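Local structure of succinylglutamate desuccinylase/aspartoacylase (Ruegeria sp. TM1040, 3NA6) at residues G108-A113 and T121-I126; H59-E64 and S99-P104; L260-D265 and A285-P290; A159-D164 and S183-E188. The protein probably hydrolyses the amide bond of a small N-acylated amino acid, as a zinc-dependent hydrolase related to succinylglutamate desuccinylase and aspartoacylase. All blocks are in the same frame, centred on the assembly; numbering follows the deposited sequence. Where two conformers were deposited one is given.

Overall arrangement
Contact 2 is the first along the chain. Residues 59-64 come after strand 51-55. Residues 99-104 come after helix 93-97. The contact therefore closes a loop holding helix 64-75, strand 83-88 and helix 93-97. Contact 1 comes next and closes a short loop that leads 108-113 into helix 122-134. Contacts 1 and 2 touch each other. Contact 4 follows and pairs strands 156-160 and 182-186 about helix 165-178, its centre about 25 Å from that of contact 2. Contact 3 lies in the C-terminal beta region, between 260-265 and strand 283-288. All four loops are in series; none nests or crosses.

Contact 1 (G108-A113 and T121-I126); sequences GNLNRA and TVTQKI
Thr123 fills the middle of this contact, with its methyl CG2 pressed against the turn 108-113. CG2 lies 3.6 Å from Leu110 CA and 3.9 Å from Ala113 CB, so one methyl meets both backbone and side chain. It stands anti to the backbone N, which leaves OG1 (chi1 -61°) on the Gly108 side, 3.8 Å from Gly108 CA. This hydroxyl is bonded to Asp106, whose OD1 also takes the N-H of Gly108. One carboxylate oxygen thus links the start of the loop to the helix.

Leu110 reaches over the next helical turn. CD1 rests 3.7 Å from Thr123 O, and both Leu110 methyls, CD1 and CD2, come within about 4.1 Å of Ile126 CG2. The Leu110 and Ile126 side chains cross at about a right angle. Leu25 of strand 17-26 packs against Ile126 as well.

Beside this apolar patch, a water joins the segments. It donates to Ala113 O and accepts from Gln124 NE2, each at 2.8 Å. The other end of the same amide, Gln124 OE1, takes Thr121 N at 3.0 Å, in the carbonyl plane and on a lone pair. The OE1 bond fixes the amide, whose NE2 then reaches the water.

On the far side of the turn, Asn109 OD1 is bonded to His59. The 108-113 turn contains a 3-10 segment. A weak bond from Gln124 N to Thr121 OG1 completes the capping box that opens helix 122-134.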
# COMPACT_ATOMS: atom_id res chain seq x y z
N GLY A 108 -17.28 -5.26 0.72
CA GLY A 108 -18.70 -5.52 0.95
C GLY A 108 -19.11 -5.40 2.40
O GLY A 108 -18.50 -6.00 3.30
N ASN A 109 -20.16 -4.62 2.62
CA ASN A 109 -20.89 -4.63 3.88
C ASN A 109 -21.97 -5.70 3.77
O ASN A 109 -22.98 -5.52 3.06
CB ASN A 109 -21.53 -3.26 4.17
CG ASN A 109 -22.25 -3.23 5.51
OD1 ASN A 109 -22.45 -4.27 6.15
ND2 ASN A 109 -22.62 -2.03 5.96
N LEU A 110 -21.73 -6.81 4.45
CA LEU A 110 -22.58 -7.98 4.27
C LEU A 110 -24.00 -7.64 4.71
O LEU A 110 -24.96 -8.08 4.07
CB LEU A 110 -22.07 -9.18 5.08
CG LEU A 110 -22.88 -10.49 5.05
CD1 LEU A 110 -23.24 -10.97 3.62
CD2 LEU A 110 -22.16 -11.57 5.80
N ASN A 111 -24.10 -6.80 5.75
CA ASN A 111 -25.40 -6.44 6.28
C ASN A 111 -26.26 -5.63 5.33
O ASN A 111 -27.46 -5.50 5.59
CB ASN A 111 -25.31 -5.69 7.60
CG ASN A 111 -26.61 -5.73 8.38
OD1 ASN A 111 -27.32 -6.75 8.37
ND2 ASN A 111 -26.96 -4.63 9.03
N ARG A 112 -25.69 -5.11 4.25
CA ARG A 112 -26.48 -4.43 3.22
C ARG A 112 -26.37 -5.11 1.85
O ARG A 112 -26.68 -4.50 0.84
CB ARG A 112 -26.06 -2.94 3.15
CG ARG A 112 -25.86 -2.30 4.54
CD ARG A 112 -26.26 -0.81 4.62
NE ARG A 112 -25.81 -0.18 5.86
CZ ARG A 112 -25.03 0.91 5.92
NH1 ARG A 112 -24.64 1.51 4.80
NH2 ARG A 112 -24.68 1.40 7.09
N ALA A 113 -25.94 -6.38 1.82
CA ALA A 113 -25.72 -7.11 0.57
C ALA A 113 -26.90 -7.96 0.09
O ALA A 113 -26.84 -8.57 -0.98
CB ALA A 113 -24.43 -7.96 0.66
N THR A 121 -19.89 -10.71 -6.25
CA THR A 121 -18.71 -10.66 -5.39
C THR A 121 -18.81 -11.73 -4.30
O THR A 121 -19.85 -12.31 -4.10
CB THR A 121 -18.55 -9.25 -4.74
OG1 THR A 121 -19.63 -8.99 -3.82
CG2 THR A 121 -18.48 -8.19 -5.82
N VAL A 122 -17.69 -12.02 -3.63
CA VAL A 122 -17.69 -12.97 -2.52
C VAL A 122 -18.82 -12.63 -1.51
O VAL A 122 -19.60 -13.49 -1.12
CB VAL A 122 -16.31 -13.06 -1.84
CG1 VAL A 122 -16.43 -13.82 -0.55
CG2 VAL A 122 -15.31 -13.79 -2.81
N THR A 123 -18.90 -11.36 -1.12
CA THR A 123 -19.90 -10.94 -0.12
C THR A 123 -21.33 -11.20 -0.62
O THR A 123 -22.19 -11.63 0.13
CB THR A 123 -19.68 -9.46 0.26
OG1 THR A 123 -18.36 -9.31 0.85
CG2 THR A 123 -20.73 -8.97 1.29
N GLN A 124 -21.57 -10.95 -1.89
CA GLN A 124 -22.87 -11.19 -2.50
C GLN A 124 -23.21 -12.67 -2.56
O GLN A 124 -24.37 -13.03 -2.41
CB GLN A 124 -22.94 -10.59 -3.90
CG GLN A 124 -22.86 -9.11 -3.90
CD GLN A 124 -22.96 -8.53 -5.26
OE1 GLN A 124 -22.24 -8.92 -6.19
NE2 GLN A 124 -23.90 -7.62 -5.42
N LYS A 125 -22.22 -13.50 -2.85
CA LYS A 125 -22.37 -14.98 -2.88
C LYS A 125 -22.68 -15.55 -1.48
O LYS A 125 -23.54 -16.42 -1.34
CB LYS A 125 -21.12 -15.64 -3.47
CG LYS A 125 -20.93 -15.38 -5.01
CD LYS A 125 -19.53 -15.76 -5.43
CE LYS A 125 -19.41 -16.18 -6.86
NZ LYS A 125 -17.97 -16.27 -7.24
N ILE A 126 -22.04 -15.01 -0.44
CA ILE A 126 -22.40 -15.33 0.94
C ILE A 126 -23.87 -14.99 1.20
O ILE A 126 -24.64 -15.84 1.67
CB ILE A 126 -21.48 -14.63 1.98
CG1 ILE A 126 -20.03 -15.12 1.83
CG2 ILE A 126 -21.93 -14.89 3.39
CD1 ILE A 126 -18.98 -14.35 2.71
O HOH W 1 -25.61 -7.44 -3.20

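Contact 2 (H59-E64 and S99-P104); sequences HGDEYE and SARTSP
Arg101 runs alongside His59, and both side chains point the same way. Its backbone O takes a weak bond from Gly60 N. Its CB lies 3.7 Å from Asp61 OD1. CG is next and sits over the imidazole face, 4.2 Å from the ring centroid, a CH-pi contact. The chain stays extended from CG to NE (chi2 175°, chi3 176°), which carries the guanidinium along the ring. There it stacks on His59 with the planes 29° apart. NH1 is 3.5 Å from His59 ND1 over that face. It also makes a long salt bridge of 3.8 Å to Glu62 OE2. A water bonded to NH1 donates to both Glu62 OE2 and Asp61 OD1. NH2 has a weak bond to Ser28 of the second subunit.

His59 ND1 in turn gives its N-H to Glu62 OE2 at 2.8 Å, from above the carboxylate plane. His59, Glu62 and His145 face one vacant point, consistent with an empty metal site of the kind used in this family. Asp61 OD2 is held by Lys149 N.

The type I turn 59-62 lies between strand 51-55 and helix 64-75. The partner segment leaves helix 93-97 through a Schellman motif at Ser99.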
# COMPACT_ATOMS: atom_id res chain seq x y z
N HIS A 59 -20.47 -8.03 10.66
CA HIS A 59 -19.32 -7.11 10.53
C HIS A 59 -18.14 -7.72 11.27
O HIS A 59 -18.28 -8.18 12.40
CB HIS A 59 -19.66 -5.76 11.17
CG HIS A 59 -20.78 -5.05 10.48
ND1 HIS A 59 -21.78 -4.38 11.16
CD2 HIS A 59 -21.08 -4.95 9.16
CE1 HIS A 59 -22.64 -3.88 10.27
NE2 HIS A 59 -22.22 -4.20 9.05
N GLY A 60 -16.97 -7.67 10.65
CA GLY A 60 -15.81 -8.44 11.12
C GLY A 60 -15.12 -7.93 12.37
O GLY A 60 -14.33 -8.65 12.95
N ASP A 61 -15.41 -6.68 12.79
CA ASP A 61 -14.80 -6.05 13.98
C ASP A 61 -15.76 -5.96 15.18
O ASP A 61 -15.65 -5.06 16.04
CB ASP A 61 -14.18 -4.69 13.60
CG ASP A 61 -15.21 -3.66 13.06
OD1 ASP A 61 -16.36 -4.03 12.72
OD2 ASP A 61 -14.87 -2.44 13.02
N GLU A 62 -16.67 -6.94 15.26
CA GLU A 62 -17.73 -6.99 16.29
C GLU A 62 -17.69 -8.39 16.94
O GLU A 62 -18.05 -9.37 16.31
CB GLU A 62 -19.09 -6.71 15.64
CG GLU A 62 -19.18 -5.24 15.12
CD GLU A 62 -20.46 -4.93 14.33
OE1 GLU A 62 -21.46 -5.69 14.44
OE2 GLU A 62 -20.46 -3.92 13.57
N TYR A 63 -17.28 -8.45 18.20
CA TYR A 63 -16.74 -9.70 18.77
C TYR A 63 -17.59 -10.45 19.77
O TYR A 63 -17.32 -11.61 20.02
CB TYR A 63 -15.37 -9.42 19.40
CG TYR A 63 -14.38 -8.99 18.34
CD1 TYR A 63 -13.79 -9.92 17.51
CD2 TYR A 63 -14.07 -7.66 18.14
CE1 TYR A 63 -12.90 -9.55 16.50
CE2 TYR A 63 -13.16 -7.27 17.14
CZ TYR A 63 -12.61 -8.21 16.33
OH TYR A 63 -11.75 -7.83 15.35
N GLU A 64 -18.59 -9.82 20.38
CA GLU A 64 -19.35 -10.52 21.42
C GLU A 64 -20.06 -11.78 20.87
O GLU A 64 -20.03 -12.85 21.50
CB GLU A 64 -20.40 -9.62 22.09
CG GLU A 64 -19.90 -8.60 23.15
CD GLU A 64 -19.26 -7.36 22.53
OE1 GLU A 64 -19.27 -7.24 21.28
OE2 GLU A 64 -18.78 -6.49 23.32
N SER A 99 -10.12 -8.26 10.66
CA SER A 99 -10.56 -7.41 11.76
C SER A 99 -11.17 -6.10 11.27
O SER A 99 -10.95 -5.04 11.85
CB SER A 99 -9.40 -7.12 12.73
OG SER A 99 -8.87 -8.33 13.24
N ALA A 100 -12.01 -6.22 10.24
CA ALA A 100 -12.60 -5.08 9.57
C ALA A 100 -14.12 -5.23 9.50
O ALA A 100 -14.67 -6.32 9.40
CB ALA A 100 -12.04 -4.96 8.18
N ARG A 101 -14.79 -4.09 9.53
CA ARG A 101 -16.23 -4.03 9.30
C ARG A 101 -16.65 -4.71 7.98
O ARG A 101 -17.57 -5.53 7.95
CB ARG A 101 -16.67 -2.60 9.32
CG ARG A 101 -18.16 -2.35 9.11
CD ARG A 101 -18.44 -0.90 9.28
NE ARG A 101 -19.83 -0.59 8.99
CZ ARG A 101 -20.81 -0.70 9.86
NH1 ARG A 101 -20.58 -1.06 11.11
NH2 ARG A 101 -22.03 -0.36 9.46
N THR A 102 -15.90 -4.41 6.93
CA THR A 102 -16.20 -4.86 5.58
C THR A 102 -15.11 -5.77 5.06
O THR A 102 -13.97 -5.76 5.54
CB THR A 102 -16.42 -3.68 4.64
OG1 THR A 102 -15.21 -2.91 4.50
CG2 THR A 102 -17.56 -2.82 5.21
N SER A 103 -15.48 -6.56 4.06
CA SER A 103 -14.53 -7.47 3.45
C SER A 103 -13.37 -6.76 2.73
O SER A 103 -13.57 -5.83 1.94
CB SER A 103 -15.28 -8.39 2.46
OG SER A 103 -14.37 -9.23 1.75
N PRO A 104 -12.15 -7.24 2.95
CA PRO A 104 -11.05 -6.74 2.17
C PRO A 104 -11.08 -7.22 0.69
O PRO A 104 -10.45 -6.60 -0.14
CB PRO A 104 -9.84 -7.30 2.91
CG PRO A 104 -10.30 -8.57 3.46
CD PRO A 104 -11.75 -8.39 3.78
O HOH W 2 -11.32 -9.98 13.78
O HOH W 3 -18.49 -2.48 12.52
O HOH W 4 -13.38 -1.86 10.75

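Contact 3 (L260-D265 and A285-P290); sequences LFSEHD and ARVWSP
Ser262 OG donates to His264 O at 2.7 Å, in the carbonyl plane and on a lone pair. The bond stays within its own segment, but both of its oxygens face Val287. OG lies 4.1 Å from Val287 CG2, and His264 O lies 4.1 Å from Val287 CG1. One valine methyl thus lies near each oxygen of the bond. CG1 stands anti to the backbone N (chi1 -173°), where it also meets Asp265 C. His264 CB approaches CG1 more loosely, at 4.4 Å.

Further along, Asp265 O touches the ring of Pro290 at CD, 3.6 Å away. The Asp265 side chain turns off elsewhere: OD1 accepts from Ser319 N. Tyr300 of strand 298-301 packs on Ser262, His264 and Val287, and Ile317 packs on Ser262 and Val287. Pro290 meets Arg97 of the third subunit, and Asp265 meets Arg97 of the second.

The segments do not pair as strands; the CA atoms of His264 and Val287 are 7.3 Å apart. They meet by van der Waals contact of the Val287 methyls and Pro290 CD with oxygens and a backbone carbon, and no hydrogen bond is found between them.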
# COMPACT_ATOMS: atom_id res chain seq x y z
N LEU A 260 -25.93 14.61 16.13
CA LEU A 260 -24.72 15.28 16.53
C LEU A 260 -23.61 14.77 15.64
O LEU A 260 -22.76 14.01 16.05
CB LEU A 260 -24.43 15.02 18.00
CG LEU A 260 -25.49 15.58 18.95
CD1 LEU A 260 -25.29 14.98 20.32
CD2 LEU A 260 -25.46 17.11 19.00
N PHE A 261 -23.69 15.16 14.38
CA PHE A 261 -22.65 14.88 13.43
C PHE A 261 -21.53 15.90 13.65
O PHE A 261 -21.79 17.07 13.90
CB PHE A 261 -23.21 14.94 11.99
CG PHE A 261 -23.91 13.66 11.57
CD1 PHE A 261 -23.16 12.50 11.26
CD2 PHE A 261 -25.32 13.59 11.49
CE1 PHE A 261 -23.80 11.30 10.88
CE2 PHE A 261 -25.97 12.36 11.12
CZ PHE A 261 -25.22 11.24 10.81
N SER A 262 -20.28 15.45 13.61
CA SER A 262 -19.18 16.39 13.64
C SER A 262 -19.04 17.06 12.29
O SER A 262 -19.13 16.40 11.25
CB SER A 262 -17.87 15.72 13.96
OG SER A 262 -16.88 16.72 14.10
N GLU A 263 -18.76 18.36 12.32
CA GLU A 263 -18.42 19.12 11.11
C GLU A 263 -16.91 19.43 11.06
O GLU A 263 -16.49 20.28 10.27
CB GLU A 263 -19.26 20.40 11.04
CG GLU A 263 -20.75 20.13 10.84
CD GLU A 263 -21.61 21.39 10.58
OE1 GLU A 263 -21.25 22.48 11.08
OE2 GLU A 263 -22.64 21.29 9.88
N HIS A 264 -16.12 18.73 11.90
CA HIS A 264 -14.69 19.02 12.08
C HIS A 264 -13.89 17.76 12.37
O HIS A 264 -14.36 16.90 13.07
CB HIS A 264 -14.52 19.96 13.27
CG HIS A 264 -15.24 21.25 13.15
ND1 HIS A 264 -14.67 22.37 12.57
CD2 HIS A 264 -16.49 21.62 13.53
CE1 HIS A 264 -15.54 23.37 12.60
NE2 HIS A 264 -16.65 22.94 13.17
N ASP A 265 -12.68 17.67 11.82
CA ASP A 265 -11.73 16.64 12.24
C ASP A 265 -11.08 17.16 13.50
O ASP A 265 -10.73 18.34 13.58
CB ASP A 265 -10.60 16.44 11.22
CG ASP A 265 -11.10 16.05 9.82
OD1 ASP A 265 -12.06 15.28 9.71
OD2 ASP A 265 -10.52 16.52 8.83
N ALA A 285 -20.15 16.66 23.85
CA ALA A 285 -18.80 16.44 23.31
C ALA A 285 -18.15 17.74 22.90
O ALA A 285 -18.85 18.74 22.59
CB ALA A 285 -18.85 15.49 22.14
N ARG A 286 -16.81 17.74 22.90
CA ARG A 286 -16.05 18.83 22.31
C ARG A 286 -14.99 18.28 21.37
O ARG A 286 -14.35 17.27 21.68
CB ARG A 286 -15.38 19.69 23.38
CG ARG A 286 -16.36 20.28 24.38
CD ARG A 286 -15.70 21.28 25.30
NE ARG A 286 -14.78 20.65 26.23
CZ ARG A 286 -14.08 21.32 27.15
NH1 ARG A 286 -14.23 22.64 27.25
NH2 ARG A 286 -13.24 20.67 27.93
N VAL A 287 -14.83 18.94 20.22
CA VAL A 287 -13.77 18.62 19.27
C VAL A 287 -12.64 19.68 19.31
O VAL A 287 -12.87 20.91 19.05
CB VAL A 287 -14.32 18.45 17.84
CG1 VAL A 287 -13.20 17.94 16.91
CG2 VAL A 287 -15.45 17.41 17.84
N TRP A 288 -11.44 19.21 19.68
CA TRP A 288 -10.26 20.08 19.83
C TRP A 288 -9.45 19.99 18.53
O TRP A 288 -9.45 18.98 17.85
CB TRP A 288 -9.38 19.64 21.00
CG TRP A 288 -10.01 19.77 22.34
CD1 TRP A 288 -10.78 18.84 22.99
CD2 TRP A 288 -9.97 20.91 23.19
NE1 TRP A 288 -11.19 19.34 24.22
CE2 TRP A 288 -10.74 20.62 24.34
CE3 TRP A 288 -9.35 22.17 23.09
CZ2 TRP A 288 -10.89 21.53 25.40
CZ3 TRP A 288 -9.54 23.08 24.11
CH2 TRP A 288 -10.29 22.75 25.26
N SER A 289 -8.76 21.07 18.20
CA SER A 289 -7.93 21.13 17.02
C SER A 289 -6.87 20.08 17.10
O SER A 289 -6.13 20.00 18.10
CB SER A 289 -7.22 22.49 16.90
OG SER A 289 -6.29 22.48 15.82
N PRO A 290 -6.73 19.29 16.02
CA PRO A 290 -5.66 18.32 15.91
C PRO A 290 -4.34 18.90 15.48
O PRO A 290 -3.37 18.17 15.38
CB PRO A 290 -6.16 17.42 14.79
CG PRO A 290 -6.75 18.36 13.84
CD PRO A 290 -7.47 19.42 14.74

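Contact 4 (A159-D164 and S183-E188); sequences AHILED and SVQLLE
Ile161 buries the most surface here, and it lies across Gln185 and Leu187 of the other segment. Its CD1 meets the Gln185 side chain at about a right angle, 3.6 Å from Gln185 CD. Its CB faces Leu187 CB at 4.1 Å. CG1 is anti to the carbonyl carbon (chi1 -65°), which sends the longer branch back over Gln185. Leu187 CD1 lies 3.6 Å from Ile161 O.

Ala159 is held by its backbone. Its N donates to Val184 O, and its O accepts from Leu186 N, both at 3.0 Å. Ile161 N then bonds to Leu186 O. The same Leu186 O sits at the edge of the His160 ring, 3.6 Å from CD2.

Gln185 shares a face of the sheet with Ala159. Its CG packs 3.5 Å from Ala159 O. At the tip, NE2 donates to a water that also donates to His160 O. A second water joins Ile161 O to Glu188 N. Leu187 N is buried with no partner in the model.

His160 and Leu186 point the same way on the other face, and His160 ND1 is bonded to Glu200. Gln168 of helix 165-178 touches both Ile161 and Gln185, so the helix covers their side. Neighbouring parallel strands 156-160 and 182-186 joined through this helix make a beta-alpha-beta crossover within the mixed sheet of the catalytic domain.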
# COMPACT_ATOMS: atom_id res chain seq x y z
N ALA A 159 -35.82 -5.30 18.73
CA ALA A 159 -36.93 -5.86 17.94
C ALA A 159 -37.48 -4.75 17.04
O ALA A 159 -37.49 -3.56 17.44
CB ALA A 159 -38.06 -6.33 18.90
N HIS A 160 -38.00 -5.14 15.87
CA HIS A 160 -38.41 -4.16 14.88
C HIS A 160 -39.91 -3.94 14.82
O HIS A 160 -40.71 -4.82 15.11
CB HIS A 160 -37.86 -4.53 13.51
CG HIS A 160 -36.37 -4.45 13.43
ND1 HIS A 160 -35.59 -5.50 12.99
CD2 HIS A 160 -35.51 -3.46 13.79
CE1 HIS A 160 -34.31 -5.16 13.07
NE2 HIS A 160 -34.24 -3.92 13.54
N ILE A 161 -40.27 -2.70 14.47
CA ILE A 161 -41.61 -2.34 14.13
C ILE A 161 -41.79 -2.80 12.70
O ILE A 161 -41.01 -2.41 11.80
CB ILE A 161 -41.82 -0.83 14.21
CG1 ILE A 161 -41.67 -0.34 15.67
CG2 ILE A 161 -43.20 -0.44 13.64
CD1 ILE A 161 -42.73 -0.94 16.66
N LEU A 162 -42.79 -3.67 12.51
CA LEU A 162 -43.06 -4.30 11.23
C LEU A 162 -44.52 -4.08 10.86
O LEU A 162 -45.40 -3.90 11.74
CB LEU A 162 -42.79 -5.82 11.35
CG LEU A 162 -41.38 -6.25 11.78
CD1 LEU A 162 -41.37 -7.70 12.17
CD2 LEU A 162 -40.34 -5.99 10.65
N GLU A 163 -44.78 -4.15 9.57
CA GLU A 163 -46.16 -4.17 9.07
C GLU A 163 -46.96 -5.36 9.57
O GLU A 163 -48.14 -5.23 9.84
CB GLU A 163 -46.20 -4.19 7.53
CG GLU A 163 -45.61 -2.96 6.84
CD GLU A 163 -46.39 -1.68 7.09
OE1 GLU A 163 -47.57 -1.75 7.51
OE2 GLU A 163 -45.81 -0.59 6.87
N ASP A 164 -46.34 -6.55 9.62
CA ASP A 164 -47.02 -7.74 10.19
C ASP A 164 -46.96 -7.65 11.73
O ASP A 164 -45.93 -7.98 12.33
CB ASP A 164 -46.33 -9.02 9.71
CG ASP A 164 -47.01 -10.28 10.21
OD1 ASP A 164 -47.79 -10.15 11.17
OD2 ASP A 164 -46.74 -11.40 9.67
N SER A 183 -33.27 -2.66 26.42
CA SER A 183 -34.25 -3.22 25.49
C SER A 183 -34.78 -2.11 24.61
O SER A 183 -35.06 -1.01 25.10
CB SER A 183 -35.42 -3.82 26.27
OG SER A 183 -35.03 -5.01 26.91
N VAL A 184 -34.89 -2.40 23.32
CA VAL A 184 -35.39 -1.46 22.31
C VAL A 184 -36.36 -2.13 21.34
O VAL A 184 -36.18 -3.29 20.98
CB VAL A 184 -34.28 -0.93 21.40
CG1 VAL A 184 -34.72 0.40 20.82
CG2 VAL A 184 -32.95 -0.82 22.13
N GLN A 185 -37.38 -1.39 20.93
CA GLN A 185 -38.19 -1.74 19.76
C GLN A 185 -38.22 -0.49 18.89
O GLN A 185 -38.67 0.57 19.35
CB GLN A 185 -39.60 -2.10 20.17
CG GLN A 185 -40.45 -2.62 19.02
CD GLN A 185 -41.84 -2.98 19.46
OE1 GLN A 185 -42.48 -2.23 20.17
NE2 GLN A 185 -42.33 -4.14 19.00
N LEU A 186 -37.80 -0.63 17.63
CA LEU A 186 -37.63 0.51 16.73
C LEU A 186 -37.99 0.18 15.28
O LEU A 186 -37.81 -0.94 14.83
CB LEU A 186 -36.16 0.93 16.78
CG LEU A 186 -35.19 -0.15 16.26
CD1 LEU A 186 -34.79 0.21 14.87
CD2 LEU A 186 -33.95 -0.28 17.10
N LEU A 187 -38.44 1.19 14.56
CA LEU A 187 -38.63 1.11 13.12
C LEU A 187 -37.28 1.29 12.47
O LEU A 187 -36.60 2.23 12.77
CB LEU A 187 -39.58 2.22 12.67
CG LEU A 187 -39.93 2.29 11.19
CD1 LEU A 187 -40.64 1.00 10.67
CD2 LEU A 187 -40.81 3.52 11.00
N GLU A 188 -36.89 0.37 11.60
CA GLU A 188 -35.64 0.47 10.86
C GLU A 188 -35.85 1.40 9.67
O GLU A 188 -36.64 1.09 8.79
CB GLU A 188 -35.23 -0.91 10.39
CG GLU A 188 -33.97 -0.97 9.56
CD GLU A 188 -32.78 -0.30 10.23
OE1 GLU A 188 -32.45 -0.70 11.37
OE2 GLU A 188 -32.19 0.63 9.61
O HOH W 5 -40.97 -6.03 17.52
O HOH W 6 -38.47 -2.00 11.31